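Local coordinates for protein trichothecene 15-O-acetyltransferase TRI3 (Fusarium sporotrichioides, PDB 3FOT) that acetylates the 15-hydroxyl of trichothecene intermediates as a fungal 15-O-acetyltransferase of the BAHD superfamily, in the pathway to mycotoxins such as T-2 toxin, at residues A85-P90 / G223-N228; P231-S236 / R343-D348; E79-D84 / G199-L204. All coordinates share one frame; numbering follows the deposited sequence.

Interaction 1. Residues A85-P90 / G223-N228; sequences ARFEHP and GQEIKN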
loop_
_atom_site.group_PDB
_atom_site.type_symbol
_atom_site.label_atom_id
_atom_site.label_comp_id
_atom_site.label_asym_id
_atom_site.label_seq_id
_atom_site.Cartn_x
_atom_site.Cartn_y
_atom_site.Cartn_z
ATOM N N ALA A 85 -1.662 9.868 17.980
ATOM C CA ALA A 85 -1.348 8.737 17.117
ATOM C C ALA A 85 0.146 8.413 17.178
ATOM O O ALA A 85 0.527 7.243 17.117
ATOM C CB ALA A 85 -1.782 9.012 15.701
ATOM N N ARG A 86 0.974 9.444 17.321
ATOM C CA ARG A 86 2.424 9.276 17.434
ATOM C C ARG A 86 2.732 8.484 18.695
ATOM O O ARG A 86 3.594 7.608 18.688
ATOM C CB ARG A 86 3.157 10.625 17.476
ATOM C CG ARG A 86 4.692 10.417 17.648
ATOM C CD ARG A 86 5.469 11.678 17.474
ATOM N NE ARG A 86 6.903 11.474 17.683
ATOM C CZ ARG A 86 7.853 12.316 17.292
ATOM N NH1 ARG A 86 7.555 13.433 16.628
ATOM N NH2 ARG A 86 9.136 12.024 17.555
ATOM N N PHE A 87 2.008 8.795 19.772
ATOM C CA PHE A 87 2.133 8.031 21.008
ATOM C C PHE A 87 1.755 6.564 20.849
ATOM O O PHE A 87 2.491 5.687 21.282
ATOM C CB PHE A 87 1.351 8.666 22.161
ATOM C CG PHE A 87 1.749 8.123 23.490
ATOM C CD1 PHE A 87 2.840 8.672 24.163
ATOM C CD2 PHE A 87 1.091 7.016 24.034
ATOM C CE1 PHE A 87 3.250 8.142 25.399
ATOM C CE2 PHE A 87 1.508 6.476 25.271
ATOM C CZ PHE A 87 2.582 7.061 25.937
ATOM N N GLU A 88 0.628 6.296 20.185
ATOM C CA GLU A 88 0.192 4.928 19.938
ATOM C C GLU A 88 1.109 4.174 18.970
ATOM O O GLU A 88 1.407 2.981 19.183
ATOM C CB GLU A 88 -1.211 4.935 19.344
ATOM C CG GLU A 88 -2.307 5.448 20.285
ATOM C CD GLU A 88 -3.704 5.108 19.766
ATOM O OE1 GLU A 88 -3.825 4.474 18.691
ATOM O OE2 GLU A 88 -4.691 5.430 20.461
ATOM N N HIS A 89 1.510 4.858 17.899
ATOM C CA HIS A 89 2.210 4.240 16.763
ATOM C C HIS A 89 3.287 5.180 16.217
ATOM O O HIS A 89 3.080 5.902 15.247
ATOM C CB HIS A 89 1.207 3.792 15.695
ATOM C CG HIS A 89 0.199 2.830 16.237
ATOM N ND1 HIS A 89 0.562 1.601 16.744
ATOM C CD2 HIS A 89 -1.134 2.938 16.425
ATOM C CE1 HIS A 89 -0.511 0.978 17.193
ATOM N NE2 HIS A 89 -1.554 1.767 17.011
ATOM N N PRO A 90 4.447 5.187 16.880
ATOM C CA PRO A 90 5.501 6.151 16.516
ATOM C C PRO A 90 6.174 5.968 15.156
ATOM O O PRO A 90 7.046 6.778 14.809
ATOM C CB PRO A 90 6.535 6.039 17.652
ATOM C CG PRO A 90 6.002 4.985 18.610
ATOM C CD PRO A 90 4.781 4.340 18.042
ATOM N N GLY A 223 8.722 9.776 25.420
ATOM C CA GLY A 223 9.631 8.747 25.911
ATOM C C GLY A 223 8.891 7.453 26.129
ATOM O O GLY A 223 9.370 6.377 25.743
ATOM N N GLN A 224 7.693 7.546 26.702
ATOM C CA GLN A 224 6.884 6.364 26.957
ATOM C C GLN A 224 6.315 5.663 25.724
ATOM O O GLN A 224 5.808 4.558 25.842
ATOM C CB GLN A 224 5.739 6.664 27.928
ATOM C CG GLN A 224 6.213 7.251 29.240
ATOM C CD GLN A 224 5.088 7.373 30.227
ATOM O OE1 GLN A 224 3.915 7.188 29.874
ATOM N NE2 GLN A 224 5.426 7.693 31.476
ATOM N N GLU A 225 6.434 6.291 24.560
ATOM C CA GLU A 225 5.933 5.703 23.305
ATOM C C GLU A 225 6.974 4.827 22.600
ATOM O O GLU A 225 6.646 4.128 21.661
ATOM C CB GLU A 225 5.474 6.804 22.338
ATOM C CG GLU A 225 6.591 7.464 21.537
ATOM C CD GLU A 225 7.403 8.509 22.334
ATOM O OE1 GLU A 225 7.234 8.608 23.571
ATOM O OE2 GLU A 225 8.198 9.252 21.718
ATOM N N ILE A 226 8.225 4.863 23.039
ATOM C CA ILE A 226 9.272 4.044 22.403
ATOM C C ILE A 226 8.878 2.569 22.402
ATOM O O ILE A 226 9.021 1.883 21.386
ATOM C CB ILE A 226 10.659 4.312 23.040
ATOM C CG1 ILE A 226 11.114 5.728 22.668
ATOM C CG2 ILE A 226 11.701 3.276 22.587
ATOM C CD1 ILE A 226 12.265 6.224 23.472
ATOM N N LYS A 227 8.325 2.096 23.520
ATOM C CA LYS A 227 7.887 0.708 23.614
ATOM C C LYS A 227 6.694 0.384 22.691
ATOM O O LYS A 227 6.327 -0.791 22.550
ATOM C CB LYS A 227 7.530 0.356 25.055
ATOM C CG LYS A 227 6.364 1.174 25.622
ATOM C CD LYS A 227 6.107 0.800 27.096
ATOM C CE LYS A 227 5.013 1.671 27.691
ATOM N NZ LYS A 227 5.523 3.041 28.017
ATOM N N ASN A 228 6.100 1.423 22.092
ATOM C CA ASN A 228 4.943 1.243 21.191
ATOM C C ASN A 228 5.326 1.076 19.723
ATOM O O ASN A 228 4.475 0.734 18.891
ATOM C CB ASN A 228 3.940 2.398 21.347
ATOM C CG ASN A 228 3.230 2.378 22.689
ATOM O OD1 ASN A 228 3.140 1.336 23.341
ATOM N ND2 ASN A 228 2.666 3.519 23.075
HETATM O O HOH W 1 3.295 0.883 16.414
#
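Glu225 lays its CB over one face of the Phe87 ring, a CH-pi contact 4.1 Å from the centroid, while CB of Gln224 meets the rim of the same ring near its plane, 3.8 Å from CZ. With CG anti to the backbone N (chi1 -165°), the Phe87 ring extends out to the 223-228 loop. The Asn228 amide plane is turned 81° from the ring, and ND2 donates to Phe87 O at 2.8 Å with an N-H...O angle of 163°, the acceptor lying close to the amide plane. The first torsion of Glu225 puts CG against Pro90 CG at 3.9 Å, and a bend at chi2 then turns OE1 back to accept from Gly223 N on its syn lone pair; OE2 bonds Tyr108 and Ser110. A water joins His89 ND1 (2.8 Å) to Asn228 O (2.7 Å). Phe87 O is thus held by a side-chain amide at the C-terminal end of helix 71-88, where His89 is the first residue to leave helical angles. The partner is a type I turn, Gly223 to Ile226, running into a short 3-10 segment: a helix terminus docked on the long connection between helices 191-205 and 246-264.

Interaction 2. Residues P231-S236 / R343-D348; sequences PPVVDS and RWLRED
Arg346 reaches across to Ser236 and Asp235, and hydrogen bonds to backbone carbonyls carry most of the contact. Its own backbone N donates to Ser236 O at 2.9 Å, and Leu345 CA lies 3.4 Å from the same oxygen, Ser236 O, in a CA-H...O contact. The guanidinium, brought round by a bend at chi3 (-66°), grips Asp235 O end-on: NH1 at 2.8 Å and NH2 at 3.0 Å both donate to this one atom, which lies near the guanidinium plane. One face of the group covers the Ser236 carbonyl. NH1 also bonds Leu237 O, and NE bonds a glycerol, probably from the crystallisation liquor. In the fold, 231-236 lies in the connection from helix 191-205 to helix 246-264, while the segment 343-348 runs from the end of a short 3-10 segment towards helix 347-350. Within the former, Ser236 OG donates to Pro232 O at 2.9 Å from above the carbonyl plane, and Ser236 N bonds Val233 O. Apolar contact is limited to Leu345 CD2, which touches both Val233 CG2 and Ser236 CB at 3.9 Å; the Val233 and Leu345 side chains cross at about a right angle. Val233 packs further on Leu411 of helix 406-423, and Leu345 on Phe353 and Cys357. As for charge, the Asp235 carboxylate turns elsewhere, to a salt bridge with Arg18.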
loop_
_atom_site.group_PDB
_atom_site.type_symbol
_atom_site.label_atom_id
_atom_site.label_comp_id
_atom_site.label_asym_id
_atom_site.label_seq_id
_atom_site.Cartn_x
_atom_site.Cartn_y
_atom_site.Cartn_z
ATOM N N PRO A 231 7.536 -4.169 17.042
ATOM C CA PRO A 231 8.782 -4.880 17.301
ATOM C C PRO A 231 9.450 -5.352 16.003
ATOM O O PRO A 231 8.798 -5.319 14.937
ATOM C CB PRO A 231 8.333 -6.046 18.188
ATOM C CG PRO A 231 6.908 -6.284 17.820
ATOM C CD PRO A 231 6.353 -4.922 17.498
ATOM N N PRO A 232 10.742 -5.737 16.072
ATOM C CA PRO A 232 11.376 -6.222 14.849
ATOM C C PRO A 232 10.683 -7.476 14.326
ATOM O O PRO A 232 10.378 -8.413 15.085
ATOM C CB PRO A 232 12.823 -6.489 15.266
ATOM C CG PRO A 232 13.023 -5.690 16.542
ATOM C CD PRO A 232 11.682 -5.732 17.214
ATOM N N VAL A 233 10.421 -7.488 13.025
ATOM C CA VAL A 233 9.613 -8.563 12.437
ATOM C C VAL A 233 10.249 -9.960 12.704
ATOM O O VAL A 233 9.559 -10.932 13.043
ATOM C CB VAL A 233 9.350 -8.279 10.917
ATOM C CG1 VAL A 233 10.671 -8.177 10.151
ATOM C CG2 VAL A 233 8.452 -9.326 10.315
ATOM N N VAL A 234 11.570 -10.025 12.618
ATOM C CA VAL A 234 12.289 -11.295 12.793
ATOM C C VAL A 234 12.002 -11.925 14.169
ATOM O O VAL A 234 11.685 -13.145 14.272
ATOM C CB VAL A 234 13.793 -11.075 12.619
ATOM C CG1 VAL A 234 14.143 -10.887 11.142
ATOM N N ASP A 235 12.034 -11.085 15.207
ATOM C CA ASP A 235 11.788 -11.522 16.588
ATOM C C ASP A 235 10.316 -11.755 16.914
ATOM O O ASP A 235 9.987 -12.283 17.984
ATOM C CB ASP A 235 12.410 -10.516 17.560
ATOM C CG ASP A 235 13.922 -10.386 17.358
ATOM O OD1 ASP A 235 14.571 -11.419 17.087
ATOM O OD2 ASP A 235 14.461 -9.277 17.466
ATOM N N SER A 236 9.442 -11.379 15.987
ATOM C CA SER A 236 8.006 -11.457 16.186
ATOM C C SER A 236 7.387 -12.685 15.569
ATOM O O SER A 236 6.175 -12.898 15.699
ATOM C CB SER A 236 7.331 -10.207 15.593
ATOM O OG SER A 236 7.819 -9.037 16.227
ATOM N N ARG A 343 0.094 -13.074 9.358
ATOM C CA ARG A 343 -0.325 -14.381 9.886
ATOM C C ARG A 343 0.849 -15.233 10.409
ATOM O O ARG A 343 0.634 -16.185 11.181
ATOM C CB ARG A 343 -1.111 -15.153 8.829
ATOM C CG ARG A 343 -2.526 -14.641 8.634
ATOM C CD ARG A 343 -3.147 -15.269 7.377
ATOM N N TRP A 344 2.070 -14.880 10.004
ATOM C CA TRP A 344 3.274 -15.586 10.449
ATOM C C TRP A 344 3.868 -15.005 11.745
ATOM O O TRP A 344 4.855 -15.518 12.288
ATOM C CB TRP A 344 4.304 -15.589 9.326
ATOM C CG TRP A 344 3.968 -16.562 8.242
ATOM C CD1 TRP A 344 4.396 -17.867 8.149
ATOM C CD2 TRP A 344 3.130 -16.336 7.097
ATOM N NE1 TRP A 344 3.887 -18.448 7.018
ATOM C CE2 TRP A 344 3.097 -17.537 6.360
ATOM C CE3 TRP A 344 2.406 -15.229 6.623
ATOM C CZ2 TRP A 344 2.378 -17.667 5.163
ATOM C CZ3 TRP A 344 1.682 -15.360 5.441
ATOM C CH2 TRP A 344 1.672 -16.579 4.722
ATOM N N LEU A 345 3.263 -13.923 12.236
ATOM C CA LEU A 345 3.671 -13.319 13.494
ATOM C C LEU A 345 2.888 -13.927 14.661
ATOM O O LEU A 345 1.791 -14.431 14.479
ATOM C CB LEU A 345 3.422 -11.799 13.466
ATOM C CG LEU A 345 4.061 -10.996 12.337
ATOM C CD1 LEU A 345 3.665 -9.513 12.502
ATOM C CD2 LEU A 345 5.559 -11.114 12.280
ATOM N N ARG A 346 3.446 -13.841 15.860
ATOM C CA ARG A 346 2.756 -14.343 17.041
ATOM C C ARG A 346 1.452 -13.575 17.211
ATOM O O ARG A 346 1.387 -12.371 16.925
ATOM C CB ARG A 346 3.652 -14.230 18.265
ATOM C CG ARG A 346 4.889 -15.109 18.121
ATOM C CD ARG A 346 5.620 -15.292 19.425
ATOM N NE ARG A 346 6.198 -14.032 19.889
ATOM C CZ ARG A 346 7.369 -13.549 19.486
ATOM N NH1 ARG A 346 8.096 -14.215 18.596
ATOM N NH2 ARG A 346 7.816 -12.396 19.989
ATOM N N GLU A 347 0.420 -14.296 17.643
ATOM C CA GLU A 347 -0.953 -13.779 17.744
ATOM C C GLU A 347 -1.088 -12.426 18.464
ATOM O O GLU A 347 -1.917 -11.589 18.077
ATOM C CB GLU A 347 -1.852 -14.832 18.411
ATOM C CG GLU A 347 -3.340 -14.474 18.461
ATOM N N ASP A 348 -0.303 -12.198 19.512
ATOM C CA ASP A 348 -0.478 -10.945 20.271
ATOM C C ASP A 348 0.280 -9.761 19.679
ATOM O O ASP A 348 0.221 -8.663 20.225
ATOM C CB ASP A 348 -0.154 -11.121 21.753
#

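Interaction 3. Residues E79-D84 / G199-L204; sequences ELALLD and GDLFRL
Segments 79-84 and 199-204 are both helical, their axes 8.7 Å apart at closest approach and crossing at 121°, with the backbones nearest at Ala81 and Leu204. The small side chain of Ala81 allows this approach: its CB points at the other helix and meets Leu204 CB at 4.0 Å. Leu204 then extends alongside the first helix. With its CG anti to the carbonyl carbon (chi1 -68°), both methyls are carried to Asp84 CB, CD2 at 3.9 Å, and Leu204 CD1 also rests against Ala81 O at 3.8 Å. Leu201, one turn earlier, reaches in with a single methyl: CD2 rests 3.7 Å from Leu82 CA and also touches Ala81 O, while Leu82 CD1 approaches the same methyl. Direct contact between the two segments is van der Waals packing, leucine methyls laid on backbone atoms and CB atoms of the facing helix. The polar link is a water that donates both to Asp84 OD2 (2.8 Å) and to Leu204 O (3.0 Å); OD2 is bonded by Tyr208 OH as well, which ties the carboxylate to the chain just past helix 191-205. Within that helix, Arg203 NH1 forms a salt bridge with Asp200 OD1, met from above the carboxylate plane. Helix 71-88 lies between two neighbours here, with Leu82 and Leu83 turned to Trp120 and Ala121 of helix 114-124, whereas helix 191-205 sets Leu201 on Phe182 and Phe202 on Ile180 of strand 177-184, in the six-stranded mixed sheet.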
loop_
_atom_site.group_PDB
_atom_site.type_symbol
_atom_site.label_atom_id
_atom_site.label_comp_id
_atom_site.label_asym_id
_atom_site.label_seq_id
_atom_site.Cartn_x
_atom_site.Cartn_y
_atom_site.Cartn_z
ATOM N N GLU A 79 -3.901 17.924 14.089
ATOM C CA GLU A 79 -2.611 18.053 14.776
ATOM C C GLU A 79 -2.683 17.341 16.128
ATOM O O GLU A 79 -1.775 16.594 16.511
ATOM C CB GLU A 79 -2.250 19.525 14.967
ATOM C CG GLU A 79 -1.781 20.228 13.686
ATOM C CD GLU A 79 -1.685 21.728 13.919
ATOM O OE1 GLU A 79 -1.822 22.152 15.083
ATOM O OE2 GLU A 79 -1.472 22.488 12.958
ATOM N N LEU A 80 -3.776 17.571 16.843
ATOM C CA LEU A 80 -4.025 16.930 18.143
ATOM C C LEU A 80 -4.123 15.398 17.998
ATOM O O LEU A 80 -3.478 14.657 18.735
ATOM C CB LEU A 80 -5.287 17.526 18.776
ATOM C CG LEU A 80 -5.109 18.987 19.220
ATOM C CD1 LEU A 80 -6.464 19.583 19.577
ATOM C CD2 LEU A 80 -4.160 19.086 20.404
ATOM N N ALA A 81 -4.906 14.938 17.025
ATOM C CA ALA A 81 -5.011 13.535 16.698
ATOM C C ALA A 81 -3.656 12.923 16.338
ATOM O O ALA A 81 -3.364 11.798 16.729
ATOM C CB ALA A 81 -6.020 13.336 15.543
ATOM N N LEU A 82 -2.846 13.642 15.570
ATOM C CA LEU A 82 -1.562 13.099 15.112
ATOM C C LEU A 82 -0.596 12.912 16.290
ATOM O O LEU A 82 0.188 11.938 16.359
ATOM C CB LEU A 82 -0.942 14.031 14.073
ATOM C CG LEU A 82 0.389 13.583 13.478
ATOM C CD1 LEU A 82 0.319 12.187 12.803
ATOM C CD2 LEU A 82 0.830 14.635 12.469
ATOM N N LEU A 83 -0.660 13.836 17.235
ATOM C CA LEU A 83 0.125 13.674 18.474
ATOM C C LEU A 83 -0.277 12.421 19.255
ATOM O O LEU A 83 0.599 11.647 19.684
ATOM C CB LEU A 83 0.028 14.927 19.357
ATOM C CG LEU A 83 0.727 16.168 18.802
ATOM C CD1 LEU A 83 0.227 17.426 19.494
ATOM C CD2 LEU A 83 2.262 16.020 18.917
ATOM N N ASP A 84 -1.583 12.198 19.438
ATOM C CA ASP A 84 -2.062 10.993 20.094
ATOM C C ASP A 84 -1.597 9.771 19.313
ATOM O O ASP A 84 -1.195 8.771 19.900
ATOM C CB ASP A 84 -3.600 10.968 20.164
ATOM C CG ASP A 84 -4.167 12.024 21.088
ATOM O OD1 ASP A 84 -3.397 12.553 21.947
ATOM O OD2 ASP A 84 -5.390 12.305 20.946
ATOM N N GLY A 199 -6.981 5.045 9.775
ATOM C CA GLY A 199 -8.136 4.671 10.621
ATOM C C GLY A 199 -7.997 5.216 12.034
ATOM O O GLY A 199 -8.974 5.728 12.641
ATOM N N ASP A 200 -6.794 5.079 12.577
ATOM C CA ASP A 200 -6.487 5.580 13.932
ATOM C C ASP A 200 -6.694 7.085 14.022
ATOM O O ASP A 200 -7.280 7.573 14.973
ATOM C CB ASP A 200 -5.037 5.240 14.316
ATOM C CG ASP A 200 -4.809 3.735 14.483
ATOM O OD1 ASP A 200 -5.772 2.993 14.767
ATOM O OD2 ASP A 200 -3.667 3.290 14.303
ATOM N N LEU A 201 -6.178 7.833 13.035
ATOM C CA LEU A 201 -6.393 9.284 12.990
ATOM C C LEU A 201 -7.877 9.632 12.948
ATOM O O LEU A 201 -8.312 10.566 13.624
ATOM C CB LEU A 201 -5.680 9.907 11.774
ATOM C CG LEU A 201 -4.146 9.916 11.854
ATOM C CD1 LEU A 201 -3.580 10.412 10.515
ATOM C CD2 LEU A 201 -3.667 10.820 13.032
ATOM N N PHE A 202 -8.654 8.897 12.157
ATOM C CA PHE A 202 -10.107 9.166 12.068
ATOM C C PHE A 202 -10.821 8.877 13.387
ATOM O O PHE A 202 -11.771 9.595 13.753
ATOM C CB PHE A 202 -10.766 8.408 10.895
ATOM C CG PHE A 202 -10.415 8.951 9.529
ATOM C CD1 PHE A 202 -9.620 10.106 9.367
ATOM C CD2 PHE A 202 -10.919 8.326 8.385
ATOM C CE1 PHE A 202 -9.324 10.613 8.078
ATOM C CE2 PHE A 202 -10.613 8.828 7.099
ATOM C CZ PHE A 202 -9.833 9.973 6.955
ATOM N N ARG A 203 -10.361 7.862 14.113
ATOM C CA ARG A 203 -10.859 7.623 15.471
ATOM C C ARG A 203 -10.444 8.762 16.421
ATOM O O ARG A 203 -11.281 9.390 17.064
ATOM C CB ARG A 203 -10.328 6.293 15.992
ATOM C CG ARG A 203 -10.402 6.165 17.521
ATOM C CD ARG A 203 -9.934 4.769 17.917
ATOM N NE ARG A 203 -8.609 4.355 17.408
ATOM C CZ ARG A 203 -7.449 4.530 18.044
ATOM N NH1 ARG A 203 -6.326 4.072 17.499
ATOM N NH2 ARG A 203 -7.398 5.143 19.240
ATOM N N LEU A 204 -9.153 9.034 16.471
ATOM C CA LEU A 204 -8.560 9.981 17.437
ATOM C C LEU A 204 -9.053 11.400 17.245
ATOM O O LEU A 204 -9.293 12.120 18.226
ATOM C CB LEU A 204 -7.036 9.909 17.392
ATOM C CG LEU A 204 -6.447 8.591 17.914
ATOM C CD1 LEU A 204 -5.015 8.425 17.444
ATOM C CD2 LEU A 204 -6.558 8.522 19.474
HETATM O O HOH W 2 -7.924 11.239 20.738
#

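Interactions 1 and 3 use consecutive segments in the C-terminal part of helix 71-88 and just past it, and their centres lie 13 Å apart. They touch directly: Glu88 OE1 forms a salt bridge with Arg203 NH1 at 2.8 Å, Ala85 CB packs on Leu201 CD2 at 3.7 Å, and His89 CD2 lies 3.3 Å from Asp200 OD2. Interaction 2 continues the loop of interaction 1, since 231-236 follows closely on 223-228, yet their centres are 18 Å apart and their segments make no other touch; interactions 2 and 3 stay about 13 Å apart at their nearest atoms. Interaction 2 alone approaches the substrate site: the Val233 side chain is about 10 Å from that of His414, which binds 15-deacetylcalonectrin.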